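Local structure of PAXT-1 (Caenorhabditis elegans, 5FIR) at residues B[8-13]-B[29-34]; B[24-29]-B[44-49]. The protein partners the exoribonuclease xrn-2 through its XTBD, the part present here, stabilising the enzyme and thereby promoting turnover of mature microRNAs. All blocks are in the same frame, centred on the assembly; numbering follows the deposited sequence.

Contact 1. Residues B[8-13]-B[29-34]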
loop_
_atom_site.group_PDB
_atom_site.type_symbol
_atom_site.label_atom_id
_atom_site.label_comp_id
_atom_site.label_asym_id
_atom_site.label_seq_id
_atom_site.Cartn_x
_atom_site.Cartn_y
_atom_site.Cartn_z
ATOM N N GLU B 8 25.344 -3.578 30.192
ATOM C CA GLU B 8 25.512 -3.147 28.805
ATOM C C GLU B 8 24.657 -3.973 27.840
ATOM O O GLU B 8 24.215 -3.460 26.799
ATOM C CB GLU B 8 26.981 -3.222 28.402
ATOM C CG GLU B 8 27.240 -2.784 26.968
ATOM C CD GLU B 8 28.178 -3.715 26.240
ATOM O OE1 GLU B 8 27.935 -4.944 26.252
ATOM O OE2 GLU B 8 29.164 -3.212 25.666
ATOM N N ASP B 9 24.433 -5.252 28.162
ATOM C CA ASP B 9 23.562 -6.072 27.333
ATOM C C ASP B 9 22.169 -5.481 27.302
ATOM O O ASP B 9 21.602 -5.274 26.226
ATOM C CB ASP B 9 23.521 -7.509 27.840
ATOM C CG ASP B 9 24.386 -8.441 27.010
ATOM O OD1 ASP B 9 25.157 -7.935 26.155
ATOM O OD2 ASP B 9 24.271 -9.680 27.189
ATOM N N VAL B 10 21.611 -5.166 28.474
ATOM C CA VAL B 10 20.256 -4.622 28.513
ATOM C C VAL B 10 20.212 -3.289 27.782
ATOM O O VAL B 10 19.298 -3.029 26.981
ATOM C CB VAL B 10 19.776 -4.493 29.971
ATOM C CG1 VAL B 10 18.433 -3.762 30.068
ATOM C CG2 VAL B 10 19.650 -5.875 30.589
ATOM N N GLU B 11 21.247 -2.464 27.968
ATOM C CA GLU B 11 21.234 -1.132 27.376
ATOM C C GLU B 11 21.226 -1.211 25.856
ATOM O O GLU B 11 20.662 -0.329 25.200
ATOM C CB GLU B 11 22.433 -0.322 27.856
ATOM C CG GLU B 11 22.118 1.137 28.123
ATOM C CD GLU B 11 21.250 1.318 29.380
ATOM O OE1 GLU B 11 21.597 0.756 30.445
ATOM O OE2 GLU B 11 20.238 2.051 29.319
ATOM N N ALA B 12 21.827 -2.261 25.281
ATOM C CA ALA B 12 21.831 -2.423 23.833
ATOM C C ALA B 12 20.473 -2.863 23.283
ATOM O O ALA B 12 20.312 -2.920 22.057
ATOM C CB ALA B 12 22.915 -3.422 23.429
ATOM N N GLU B 13 19.493 -3.153 24.154
ATOM C CA GLU B 13 18.156 -3.522 23.710
ATOM C C GLU B 13 17.264 -2.315 23.465
ATOM O O GLU B 13 16.192 -2.471 22.868
ATOM C CB GLU B 13 17.485 -4.445 24.724
ATOM C CG GLU B 13 17.899 -5.883 24.535
ATOM C CD GLU B 13 17.454 -6.414 23.170
ATOM O OE1 GLU B 13 16.316 -6.104 22.711
ATOM O OE2 GLU B 13 18.269 -7.130 22.546
ATOM N N PHE B 29 12.377 -4.721 33.687
ATOM C CA PHE B 29 11.930 -6.090 33.472
ATOM C C PHE B 29 13.069 -6.965 32.972
ATOM O O PHE B 29 13.242 -8.100 33.436
ATOM C CB PHE B 29 10.752 -6.107 32.502
ATOM C CG PHE B 29 10.128 -7.458 32.325
ATOM C CD1 PHE B 29 10.769 -8.446 31.592
ATOM C CD2 PHE B 29 8.901 -7.736 32.864
ATOM C CE1 PHE B 29 10.198 -9.683 31.422
ATOM C CE2 PHE B 29 8.322 -8.974 32.688
ATOM C CZ PHE B 29 8.970 -9.949 31.968
HETATM N N MSE B 30 13.842 -6.470 32.018
HETATM C CA MSE B 30 14.936 -7.252 31.501
HETATM C C MSE B 30 15.954 -7.487 32.603
HETATM O O MSE B 30 16.542 -8.565 32.671
HETATM C CB MSE B 30 15.568 -6.565 30.300
HETATM C CG MSE B 30 14.563 -6.226 29.253
HETATM SE SE MSE B 30 15.292 -5.929 27.487
HETATM C CE MSE B 30 15.900 -7.724 26.982
ATOM N N LEU B 31 16.143 -6.494 33.486
ATOM C CA LEU B 31 17.127 -6.654 34.560
ATOM C C LEU B 31 16.659 -7.625 35.630
ATOM O O LEU B 31 17.479 -8.352 36.204
ATOM C CB LEU B 31 17.470 -5.310 35.206
ATOM C CG LEU B 31 18.342 -4.362 34.376
ATOM C CD1 LEU B 31 18.302 -2.925 34.893
ATOM C CD2 LEU B 31 19.775 -4.896 34.310
ATOM N N ALA B 32 15.354 -7.651 35.914
ATOM C CA ALA B 32 14.825 -8.538 36.944
ATOM C C ALA B 32 14.876 -10.015 36.553
ATOM O O ALA B 32 14.950 -10.876 37.434
ATOM C CB ALA B 32 13.382 -8.137 37.270
ATOM N N HIS B 33 14.920 -10.337 35.260
ATOM C CA HIS B 33 14.859 -11.728 34.834
ATOM C C HIS B 33 16.020 -12.134 33.937
ATOM O O HIS B 33 16.065 -13.285 33.497
ATOM C CB HIS B 33 13.540 -11.994 34.108
ATOM C CG HIS B 33 12.317 -11.620 34.895
ATOM N ND1 HIS B 33 11.815 -12.411 35.907
ATOM C CD2 HIS B 33 11.467 -10.571 34.783
ATOM C CE1 HIS B 33 10.717 -11.858 36.392
ATOM N NE2 HIS B 33 10.483 -10.743 35.727
ATOM N N TYR B 34 16.998 -11.248 33.742
ATOM C CA TYR B 34 18.161 -11.518 32.901
ATOM C C TYR B 34 18.771 -12.901 33.110
ATOM O O TYR B 34 18.992 -13.650 32.155
ATOM C CB TYR B 34 19.212 -10.435 33.166
ATOM C CG TYR B 34 20.395 -10.527 32.244
ATOM C CD1 TYR B 34 20.304 -10.106 30.926
ATOM C CD2 TYR B 34 21.598 -11.063 32.682
ATOM C CE1 TYR B 34 21.381 -10.207 30.072
ATOM C CE2 TYR B 34 22.681 -11.164 31.842
ATOM C CZ TYR B 34 22.569 -10.736 30.536
ATOM O OH TYR B 34 23.647 -10.831 29.686
#

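Contact 2. Residues B[24-29]-B[44-49]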
loop_
_atom_site.group_PDB
_atom_site.type_symbol
_atom_site.label_atom_id
_atom_site.label_comp_id
_atom_site.label_asym_id
_atom_site.label_seq_id
_atom_site.Cartn_x
_atom_site.Cartn_y
_atom_site.Cartn_z
ATOM N N GLU B 24 12.694 2.769 30.699
ATOM C CA GLU B 24 13.010 2.333 32.052
ATOM C C GLU B 24 12.134 1.157 32.465
ATOM O O GLU B 24 12.607 0.222 33.119
ATOM C CB GLU B 24 12.865 3.500 33.041
ATOM C CG GLU B 24 13.954 4.594 32.947
ATOM C CD GLU B 24 15.335 4.144 33.444
ATOM O OE1 GLU B 24 15.410 3.468 34.495
ATOM O OE2 GLU B 24 16.345 4.473 32.780
ATOM N N LEU B 25 10.876 1.141 32.039
ATOM C CA LEU B 25 10.054 -0.005 32.377
ATOM C C LEU B 25 10.585 -1.265 31.713
ATOM O O LEU B 25 10.709 -2.311 32.359
ATOM C CB LEU B 25 8.616 0.243 31.948
ATOM C CG LEU B 25 7.603 0.120 33.086
ATOM C CD1 LEU B 25 7.160 1.505 33.528
ATOM C CD2 LEU B 25 6.411 -0.765 32.691
ATOM N N ARG B 26 10.957 -1.173 30.435
ATOM C CA ARG B 26 11.561 -2.320 29.764
ATOM C C ARG B 26 12.901 -2.685 30.390
ATOM O O ARG B 26 13.210 -3.870 30.554
ATOM C CB ARG B 26 11.725 -2.044 28.266
ATOM C CG ARG B 26 10.616 -2.596 27.396
ATOM C CD ARG B 26 11.156 -3.419 26.253
ATOM N NE ARG B 26 12.162 -2.734 25.449
ATOM C CZ ARG B 26 13.048 -3.379 24.693
ATOM N NH1 ARG B 26 13.018 -4.710 24.646
ATOM N NH2 ARG B 26 13.955 -2.704 23.984
ATOM N N LYS B 27 13.712 -1.682 30.738
ATOM C CA LYS B 27 15.009 -1.964 31.340
ATOM C C LYS B 27 14.844 -2.801 32.606
ATOM O O LYS B 27 15.508 -3.835 32.781
ATOM C CB LYS B 27 15.748 -0.660 31.655
ATOM C CG LYS B 27 17.201 -0.888 32.063
ATOM C CD LYS B 27 17.841 0.323 32.765
ATOM C CE LYS B 27 18.240 1.440 31.823
ATOM N NZ LYS B 27 18.740 2.602 32.613
ATOM N N ALA B 28 13.932 -2.373 33.487
ATOM C CA ALA B 28 13.759 -3.021 34.783
ATOM C C ALA B 28 13.259 -4.459 34.651
ATOM O O ALA B 28 13.633 -5.331 35.447
ATOM C CB ALA B 28 12.814 -2.189 35.640
ATOM N N PHE B 29 12.377 -4.721 33.687
ATOM C CA PHE B 29 11.930 -6.090 33.472
ATOM C C PHE B 29 13.069 -6.965 32.972
ATOM O O PHE B 29 13.242 -8.100 33.436
ATOM C CB PHE B 29 10.752 -6.107 32.502
ATOM C CG PHE B 29 10.128 -7.458 32.325
ATOM C CD1 PHE B 29 10.769 -8.446 31.592
ATOM C CD2 PHE B 29 8.901 -7.736 32.864
ATOM C CE1 PHE B 29 10.198 -9.683 31.422
ATOM C CE2 PHE B 29 8.322 -8.974 32.688
ATOM C CZ PHE B 29 8.970 -9.949 31.968
ATOM N N CYS B 44 11.505 -11.303 24.009
ATOM C CA CYS B 44 10.102 -11.578 23.762
ATOM C C CYS B 44 9.298 -11.248 24.997
ATOM O O CYS B 44 8.349 -10.458 24.949
ATOM C CB CYS B 44 9.923 -13.032 23.371
ATOM S SG CYS B 44 8.211 -13.513 23.286
ATOM N N LEU B 45 9.694 -11.829 26.126
ATOM C CA LEU B 45 8.964 -11.632 27.366
ATOM C C LEU B 45 8.973 -10.172 27.782
ATOM O O LEU B 45 7.968 -9.657 28.277
ATOM C CB LEU B 45 9.576 -12.501 28.444
ATOM C CG LEU B 45 9.392 -13.971 28.141
ATOM C CD1 LEU B 45 10.400 -14.793 28.905
ATOM C CD2 LEU B 45 7.994 -14.332 28.547
ATOM N N SER B 46 10.077 -9.466 27.544
ATOM C CA SER B 46 10.092 -8.067 27.942
ATOM C C SER B 46 9.138 -7.259 27.082
ATOM O O SER B 46 8.407 -6.392 27.585
ATOM C CB SER B 46 11.501 -7.490 27.848
ATOM O OG SER B 46 11.882 -7.177 26.526
ATOM N N GLN B 47 9.119 -7.540 25.780
ATOM C CA GLN B 47 8.167 -6.862 24.913
ATOM C C GLN B 47 6.740 -7.251 25.253
ATOM O O GLN B 47 5.823 -6.423 25.198
ATOM C CB GLN B 47 8.494 -7.154 23.463
ATOM C CG GLN B 47 9.512 -6.206 22.957
ATOM C CD GLN B 47 8.941 -4.821 22.908
ATOM O OE1 GLN B 47 9.566 -3.865 23.364
ATOM N NE2 GLN B 47 7.716 -4.707 22.403
ATOM N N LEU B 48 6.543 -8.503 25.624
ATOM C CA LEU B 48 5.225 -8.952 26.022
ATOM C C LEU B 48 4.734 -8.150 27.217
ATOM O O LEU B 48 3.591 -7.677 27.242
ATOM C CB LEU B 48 5.335 -10.438 26.318
ATOM C CG LEU B 48 4.176 -11.384 26.398
ATOM C CD1 LEU B 48 3.418 -11.313 25.114
ATOM C CD2 LEU B 48 4.844 -12.712 26.485
ATOM N N PHE B 49 5.625 -7.910 28.180
ATOM C CA PHE B 49 5.276 -7.155 29.379
ATOM C C PHE B 49 4.821 -5.750 29.029
ATOM O O PHE B 49 3.714 -5.345 29.382
ATOM C CB PHE B 49 6.475 -7.124 30.323
ATOM C CG PHE B 49 6.334 -6.176 31.479
ATOM C CD1 PHE B 49 5.299 -6.328 32.405
ATOM C CD2 PHE B 49 7.284 -5.192 31.703
ATOM C CE1 PHE B 49 5.178 -5.483 33.497
ATOM C CE2 PHE B 49 7.178 -4.344 32.791
ATOM C CZ PHE B 49 6.122 -4.491 33.693
#

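Contact 1. Residues B[8-13]-B[29-34]
Y34 donates its phenolic OH to D9 OD2, with 2.8 Å between the two oxygens. The carboxylate oxygen sits at the edge of the tyrosine ring, in its plane, yet the two flat groups are turned strongly against each other, their planes 64° apart. Seen from the aspartate, the hydroxyl arrives on the anti side of OD2 and 25° out of the carboxylate plane. The phenol reaches this point because CG of Y34 lies anti to the backbone N (chi1 -174°), which carries the ring across toward helix 6-11. Outside the two segments, R4 lies at long range from the same OD2, a weak charge pairing at most.

The contact packs helix 6-11, the first of this all-helical XTBD construct, against the C-terminal part of helix 20-33, and beside the polar bond it is apolar. Buried V10 carries much of this packing: CG2 meets CD2 of L31 at 3.8 Å, while CG1 lies 4.0 Å from CB of M30, a selenomethionine. The two side chains of V10 and M30 run past each other in opposite directions. W23 and K27 also touch V10 from helix 20-33.

Farther along, the bend of M30 at chi3 brings its selenomethyl end across the aliphatic part of E13, at roughly a right angle. There CG of E13 stands 3.7 Å from CE of M30, and CB of E13 is 3.8 Å from SE of M30.

Contact 2. Residues B[24-29]-B[44-49]
F29 and F49 meet at the tight, buried part of this contact. Their ring planes are 26° from parallel and the centroids 4.8 Å apart, but the rings are slid so far that they barely overlap. What lies over the face of F29 is instead CB of F49, 3.9 Å from the ring centroid and 30° off the normal, a CH-pi contact. In return, CD2 of F29 sits above the face of F49, toward its rim. Both phenylalanines hold CG anti to the backbone N, which sends the rings across the interface. S46 meets the F29 ring obliquely, CD1 of F29 lying 3.7 Å from CA of S46, and I67 and M70 of helix 61-71 also pack on this ring.

Also buried, NH1 of R26 makes a weak hydrogen bond of 3.3 Å to OG of S46, which lies at the guanidinium edge, near its plane. The stronger partners are elsewhere: R26 NE forms a salt bridge with E18, and S46 OG bonds to the carbonyl of Q43.

The partly exposed side is looser. There CD2 of L25 touches CE2 of F49 at 3.7 Å, and Q47 places OE1 over one guanidinium face while also packing on an acidic side chain of another protein chain.

With axes 9.4 Å apart and N-to-C directions at 137°, the segments form an obliquely antiparallel helix pair at the heart of the all-helical XTBD.

Overall arrangement
Helix 20-33 is common to both contacts, and F29 lies in a segment of each, though it makes its packing in contact 2. Contact 1 sets helix 6-11 against its C-terminal part, and contact 2 sets helix 39-55 against its middle. Along the chain the segments run 8-13, 24-29, 29-34, 44-49, so the two contacts cross. Their centres are about 8 Å apart; contact 2 lies about 1 Å from the centre of the chain and contact 1 about 8 Å from it. They also touch directly, M30 CG lying 3.6 Å from S46 CB and V10 CG1 3.7 Å from K27 CG. Helix 20-33 therefore joins the N-terminal helix to the buried centre of the domain that xrn-2 binding requires.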